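Local coordinates for protein p-nitrophenyl phosphatase (Pho2) (Archaeoglobus fulgidus, PDB 3QGM) that probably acts as a metal-dependent phosphatase of the haloacid dehalogenase superfamily and holds a calcium ion in its metal site, at residues K9-D14 with L39-I44; G32-K37 with F64-G69. One frame throughout, in Å; residues are numbered along the deposited sequence. Where two conformers were deposited one is given.

Contact 1 of 2, residues K9-D14 with L39-I44. With CA (calcium ion), chain E.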
loop_
_atom_site.group_PDB
_atom_site.type_symbol
_atom_site.label_atom_id
_atom_site.label_comp_id
_atom_site.label_asym_id
_atom_site.label_seq_id
_atom_site.Cartn_x
_atom_site.Cartn_y
_atom_site.Cartn_z
ATOM N N LYS A 9 -16.606 -7.860 -36.811
ATOM C CA LYS A 9 -17.008 -9.253 -36.606
ATOM C C LYS A 9 -17.301 -9.524 -35.134
ATOM O O LYS A 9 -18.245 -10.252 -34.801
ATOM C CB LYS A 9 -15.920 -10.218 -37.114
ATOM C CG LYS A 9 -16.009 -10.423 -38.630
ATOM C CD LYS A 9 -14.817 -11.177 -39.238
ATOM C CE LYS A 9 -14.814 -10.987 -40.803
ATOM N NZ LYS A 9 -13.904 -11.947 -41.497
ATOM N N GLY A 10 -16.495 -8.939 -34.253
ATOM C CA GLY A 10 -16.643 -9.166 -32.812
ATOM C C GLY A 10 -16.474 -7.962 -31.910
ATOM O O GLY A 10 -15.909 -6.937 -32.292
ATOM N N TYR A 11 -16.959 -8.124 -30.688
ATOM C CA TYR A 11 -16.987 -7.057 -29.684
ATOM C C TYR A 11 -16.530 -7.617 -28.337
ATOM O O TYR A 11 -17.031 -8.618 -27.872
ATOM C CB TYR A 11 -18.398 -6.479 -29.582
ATOM C CG TYR A 11 -18.777 -5.789 -30.859
ATOM C CD1 TYR A 11 -18.519 -4.432 -31.039
ATOM C CD2 TYR A 11 -19.308 -6.495 -31.919
ATOM C CE1 TYR A 11 -18.811 -3.803 -32.218
ATOM C CE2 TYR A 11 -19.587 -5.860 -33.131
ATOM C CZ TYR A 11 -19.333 -4.517 -33.272
ATOM O OH TYR A 11 -19.604 -3.860 -34.471
ATOM N N ILE A 12 -15.548 -6.965 -27.750
ATOM C CA ILE A 12 -15.096 -7.238 -26.393
ATOM C C ILE A 12 -15.795 -6.182 -25.563
ATOM O O ILE A 12 -15.510 -4.982 -25.717
ATOM C CB ILE A 12 -13.584 -7.112 -26.259
ATOM C CG1 ILE A 12 -12.952 -8.257 -27.057
ATOM C CG2 ILE A 12 -13.181 -7.159 -24.752
ATOM C CD1 ILE A 12 -11.421 -8.294 -27.066
ATOM N N ILE A 13 -16.745 -6.638 -24.731
ATOM C CA ILE A 13 -17.651 -5.728 -24.005
ATOM C C ILE A 13 -17.408 -5.755 -22.496
ATOM O O ILE A 13 -17.494 -6.775 -21.826
ATOM C CB ILE A 13 -19.123 -5.937 -24.375
ATOM C CG1 ILE A 13 -19.310 -5.823 -25.902
ATOM C CG2 ILE A 13 -19.974 -4.882 -23.705
ATOM C CD1 ILE A 13 -20.769 -6.047 -26.374
ATOM N N ASP A 14 -17.010 -4.608 -21.972
ATOM C CA ASP A 14 -16.993 -4.384 -20.499
ATOM C C ASP A 14 -18.434 -4.552 -19.974
ATOM O O ASP A 14 -19.398 -4.137 -20.639
ATOM C CB ASP A 14 -16.410 -2.989 -20.287
ATOM C CG ASP A 14 -16.592 -2.407 -18.886
ATOM O OD1 ASP A 14 -16.474 -3.060 -17.808
ATOM O OD2 ASP A 14 -16.818 -1.184 -18.910
ATOM N N LEU A 39 -27.908 -9.403 -34.864
ATOM C CA LEU A 39 -27.133 -9.116 -36.076
ATOM C C LEU A 39 -26.016 -10.141 -36.270
ATOM O O LEU A 39 -25.162 -9.931 -37.138
ATOM C CB LEU A 39 -26.485 -7.728 -36.013
ATOM C CG LEU A 39 -27.119 -6.505 -36.678
ATOM C CD1 LEU A 39 -28.614 -6.630 -36.836
ATOM C CD2 LEU A 39 -26.731 -5.252 -35.858
ATOM N N GLY A 40 -25.971 -11.198 -35.444
ATOM C CA GLY A 40 -24.968 -12.249 -35.602
ATOM C C GLY A 40 -23.537 -11.884 -35.218
ATOM O O GLY A 40 -22.606 -12.607 -35.585
ATOM N N LYS A 41 -23.339 -10.784 -34.477
ATOM C CA LYS A 41 -21.986 -10.405 -34.053
ATOM C C LYS A 41 -21.614 -11.289 -32.879
ATOM O O LYS A 41 -22.484 -11.663 -32.067
ATOM C CB LYS A 41 -21.885 -8.939 -33.635
ATOM C CG LYS A 41 -22.395 -7.903 -34.622
ATOM C CD LYS A 41 -21.753 -7.971 -36.009
ATOM C CE LYS A 41 -21.764 -6.582 -36.654
ATOM N NZ LYS A 41 -21.185 -6.519 -38.064
ATOM N N LYS A 42 -20.337 -11.647 -32.816
ATOM C CA LYS A 42 -19.819 -12.442 -31.733
ATOM C C LYS A 42 -19.434 -11.463 -30.628
ATOM O O LYS A 42 -19.008 -10.334 -30.905
ATOM C CB LYS A 42 -18.579 -13.224 -32.164
ATOM C CG LYS A 42 -18.761 -14.179 -33.351
ATOM C CD LYS A 42 -17.364 -14.583 -33.827
ATOM C CE LYS A 42 -17.271 -15.995 -34.441
ATOM N NZ LYS A 42 -16.523 -16.939 -33.567
ATOM N N ILE A 43 -19.579 -11.900 -29.386
ATOM C CA ILE A 43 -19.368 -11.039 -28.242
ATOM C C ILE A 43 -18.630 -11.815 -27.192
ATOM O O ILE A 43 -18.843 -13.007 -27.026
ATOM C CB ILE A 43 -20.730 -10.538 -27.659
ATOM C CG1 ILE A 43 -21.474 -9.693 -28.688
ATOM C CG2 ILE A 43 -20.518 -9.707 -26.393
ATOM C CD1 ILE A 43 -22.693 -9.028 -28.126
ATOM N N ILE A 44 -17.726 -11.152 -26.500
ATOM C CA ILE A 44 -17.186 -11.690 -25.285
ATOM C C ILE A 44 -17.222 -10.580 -24.247
ATOM O O ILE A 44 -16.783 -9.441 -24.495
ATOM C CB ILE A 44 -15.800 -12.297 -25.456
ATOM C CG1 ILE A 44 -15.323 -12.923 -24.131
ATOM C CG2 ILE A 44 -14.792 -11.276 -25.914
ATOM C CD1 ILE A 44 -14.225 -14.011 -24.314
HETATM CA CA CA E . -16.510 -0.718 -16.596
HETATM O O HOH W 1 -17.024 0.778 -14.737
HETATM O O HOH W 2 -15.904 -2.090 -14.791
HETATM O O HOH W 3 -14.411 -0.598 -16.963
#

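Contact 2 of 2, residues G32-K37 with F64-G69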
loop_
_atom_site.group_PDB
_atom_site.type_symbol
_atom_site.label_atom_id
_atom_site.label_comp_id
_atom_site.label_asym_id
_atom_site.label_seq_id
_atom_site.Cartn_x
_atom_site.Cartn_y
_atom_site.Cartn_z
ATOM N N GLY A 32 -28.790 -3.322 -26.370
ATOM C CA GLY A 32 -27.696 -3.314 -27.320
ATOM C C GLY A 32 -27.069 -4.667 -27.519
ATOM O O GLY A 32 -26.700 -5.036 -28.630
ATOM N N VAL A 33 -26.915 -5.416 -26.436
ATOM C CA VAL A 33 -26.354 -6.761 -26.557
ATOM C C VAL A 33 -27.282 -7.603 -27.381
ATOM O O VAL A 33 -26.867 -8.302 -28.302
ATOM C CB VAL A 33 -26.184 -7.436 -25.188
ATOM C CG1 VAL A 33 -25.938 -8.980 -25.381
ATOM C CG2 VAL A 33 -25.053 -6.798 -24.429
ATOM N N LYS A 34 -28.565 -7.539 -27.041
ATOM C CA LYS A 34 -29.542 -8.335 -27.745
ATOM C C LYS A 34 -29.560 -8.007 -29.230
ATOM O O LYS A 34 -29.554 -8.922 -30.057
ATOM C CB LYS A 34 -30.923 -8.163 -27.111
ATOM C CG LYS A 34 -31.023 -8.742 -25.690
ATOM C CD LYS A 34 -32.495 -8.762 -25.249
ATOM C CE LYS A 34 -32.666 -9.095 -23.784
ATOM N NZ LYS A 34 -34.080 -8.877 -23.327
ATOM N N LYS A 35 -29.553 -6.720 -29.587
ATOM C CA LYS A 35 -29.505 -6.340 -31.001
ATOM C C LYS A 35 -28.227 -6.821 -31.688
ATOM O O LYS A 35 -28.273 -7.194 -32.877
ATOM C CB LYS A 35 -29.690 -4.825 -31.223
ATOM C CG LYS A 35 -31.147 -4.320 -31.081
ATOM C CD LYS A 35 -31.557 -4.006 -29.624
ATOM C CE LYS A 35 -32.820 -3.106 -29.507
ATOM N NZ LYS A 35 -33.460 -3.204 -28.126
ATOM N N LEU A 36 -27.108 -6.829 -30.951
ATOM C CA LEU A 36 -25.835 -7.350 -31.480
ATOM C C LEU A 36 -25.841 -8.858 -31.807
ATOM O O LEU A 36 -25.277 -9.256 -32.816
ATOM C CB LEU A 36 -24.661 -7.055 -30.525
ATOM C CG LEU A 36 -23.994 -5.675 -30.623
ATOM C CD1 LEU A 36 -22.865 -5.561 -29.589
ATOM C CD2 LEU A 36 -23.470 -5.403 -32.030
ATOM N N LYS A 37 -26.414 -9.675 -30.915
ATOM C CA LYS A 37 -26.543 -11.119 -31.109
ATOM C C LYS A 37 -27.407 -11.377 -32.341
ATOM O O LYS A 37 -27.081 -12.208 -33.215
ATOM C CB LYS A 37 -27.201 -11.774 -29.885
ATOM C CG LYS A 37 -26.406 -11.671 -28.586
ATOM C CD LYS A 37 -27.126 -12.350 -27.400
ATOM C CE LYS A 37 -28.317 -11.531 -26.896
ATOM N NZ LYS A 37 -29.032 -12.120 -25.789
ATOM N N PHE A 64 -30.219 -10.735 -16.375
ATOM C CA PHE A 64 -30.579 -9.526 -17.139
ATOM C C PHE A 64 -31.389 -9.845 -18.389
ATOM O O PHE A 64 -31.885 -8.958 -19.066
ATOM C CB PHE A 64 -29.309 -8.766 -17.573
ATOM C CG PHE A 64 -28.496 -8.200 -16.432
ATOM C CD1 PHE A 64 -29.039 -8.021 -15.176
ATOM C CD2 PHE A 64 -27.182 -7.826 -16.630
ATOM C CE1 PHE A 64 -28.295 -7.498 -14.159
ATOM C CE2 PHE A 64 -26.430 -7.299 -15.596
ATOM C CZ PHE A 64 -26.976 -7.158 -14.362
ATOM N N GLY A 65 -31.471 -11.119 -18.747
ATOM C CA GLY A 65 -32.278 -11.517 -19.881
ATOM C C GLY A 65 -31.453 -11.876 -21.091
ATOM O O GLY A 65 -31.997 -12.084 -22.176
ATOM N N LEU A 66 -30.133 -11.947 -20.924
ATOM C CA LEU A 66 -29.250 -12.200 -22.044
ATOM C C LEU A 66 -29.020 -13.707 -22.157
ATOM O O LEU A 66 -28.968 -14.424 -21.145
ATOM C CB LEU A 66 -27.908 -11.452 -21.871
ATOM C CG LEU A 66 -28.006 -9.947 -21.559
ATOM C CD1 LEU A 66 -26.644 -9.310 -21.638
ATOM C CD2 LEU A 66 -28.944 -9.243 -22.495
ATOM N N GLU A 67 -28.871 -14.145 -23.398
ATOM C CA GLU A 67 -28.571 -15.506 -23.731
ATOM C C GLU A 67 -27.062 -15.531 -23.894
ATOM O O GLU A 67 -26.539 -14.902 -24.802
ATOM C CB GLU A 67 -29.256 -15.882 -25.044
ATOM C CG GLU A 67 -29.695 -17.339 -25.152
ATOM C CD GLU A 67 -31.204 -17.449 -25.438
ATOM O OE1 GLU A 67 -32.002 -17.175 -24.504
ATOM O OE2 GLU A 67 -31.591 -17.783 -26.588
ATOM N N VAL A 68 -26.383 -16.241 -22.996
ATOM C CA VAL A 68 -24.921 -16.152 -22.850
ATOM C C VAL A 68 -24.431 -17.530 -22.453
ATOM O O VAL A 68 -24.962 -18.141 -21.535
ATOM C CB VAL A 68 -24.507 -15.120 -21.724
ATOM C CG1 VAL A 68 -23.020 -14.918 -21.664
ATOM C CG2 VAL A 68 -25.198 -13.772 -21.914
ATOM N N GLY A 69 -23.439 -18.033 -23.159
ATOM C CA GLY A 69 -22.726 -19.264 -22.744
ATOM C C GLY A 69 -21.449 -18.984 -21.946
ATOM O O GLY A 69 -20.895 -17.888 -22.016
#

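Contact 1 of 2, residues K9-D14 with L39-I44
Lys9 meets the second segment through its backbone, its O accepting a straight bond from Lys42 N at 3.2 Å, with the donor in the carbonyl plane. Gly10 follows as the partner of Lys42 in a parallel bridge and brings its CA to 3.3 Å from Lys42 O. That oxygen also receives Tyr11 N, through a more bent bond (140° at the hydrogen). Tyr11 turns its ring to the sheet face shared with Ile43; with CG beside the backbone N (chi1 -66°) the ring reaches back to Lys41, whose CG lies 3.8 Å from Tyr11 CE2. The two side chains cross obliquely, and their polar ends are held by the residues just before the strand: the hydroxyl by Pro6 O and Lys8 N, the Lys41 amine by a salt bridge to Asp7. Tyr11 O takes Ile44 N at 3.0 Å. Ile12 lies on the other face beside Ile44, both pointing the same way, CG1 of the former 3.7 Å from CG2 of the latter. Ile13 N gives a nearly linear bond to Ile44 O, while its CD1 settles 3.7 Å from Ile43 CG2. At the strand's end Asp14 grips the calcium ion with both carboxylate oxygens, joined by the backbone O of Asp16 and the carboxylate of Asp212, consistent with the DxDx(T/V) motif of HAD-family hydrolases. Strand 10-14 thus runs in the parallel Rossmann-like sheet between 42-47 and 207-211, helix 27-38 packing through Leu36 on the Tyr11 face and helix 190-200 on the Ile12 face.

Contact 2 of 2, residues G32-K37 with F64-G69
Apolar packing centres on Leu66, which sets its two methyl groups against consecutive residues of the helix, Val33 and Lys34. CD1 sits 3.8 Å from Val33 CG1, the two side chains crossing at about a right angle, and it also lies near CB and CG2 of the same valine. CD2 meets the aliphatic part of Lys34 instead, 3.8 Å from its CG and 3.9 Å from its CE. Leu66 CG stands anti to its own carbonyl carbon (chi1 -51°), which brings the isobutyl fork over the helix. Cut back to an alanine, this side chain would lose both methyl groups, which would probably open a gap beside Val33 and leave the Lys34 methylenes without their apolar neighbour. Ile19 and Val30 also touch this leucine, while Val33 reaches on to Phe45 of strand 42-47. In this Rossmann-like alpha/beta fold the loop belongs to the second beta-alpha-beta unit (42-47, 54-63, 73-75), leading from its helix to edge strand 73-75, and lies against helix 27-38 of the first crossover. Gly65, with positive phi, ends helix 54-63 in a Schellman motif.

Polar and charged groups come close beside this packing without pairing. Lys34 extends along the loop until its CE is 3.5 Å from Gly65 O, but its NZ remains 4.0 Å from that oxygen. Lys37 has its CD 3.7 Å from Glu67 O, and a bend at chi3 (-74°) directs CE and NZ toward the loop in the conformer given; as a second one was deposited, the place of the amine is doubtful. The carboxylate of Glu67 leads away from the helix.

Centred 10 Å apart, contact 1 and contact 2 lie within the same HAD-type domain, on one side of the chain's centre. Their segments interleave along the sequence: strand 10-14, helix 27-38, strand 42-47, then the loop at 64-69, the order of a beta-alpha-beta crossover followed by the way into the next strand. Leu36 of the helix joins them directly, its side chain packing on Tyr11, Ile13 and Ile43, and its O probably accepting a hydrogen bond from Lys41 N where the helix gives way to the strand. The sheet that carries the metal-binding Asp14 is therefore covered on its Tyr11 and Ile43 face by helix 27-38, against which the loop 64-69 packs in turn.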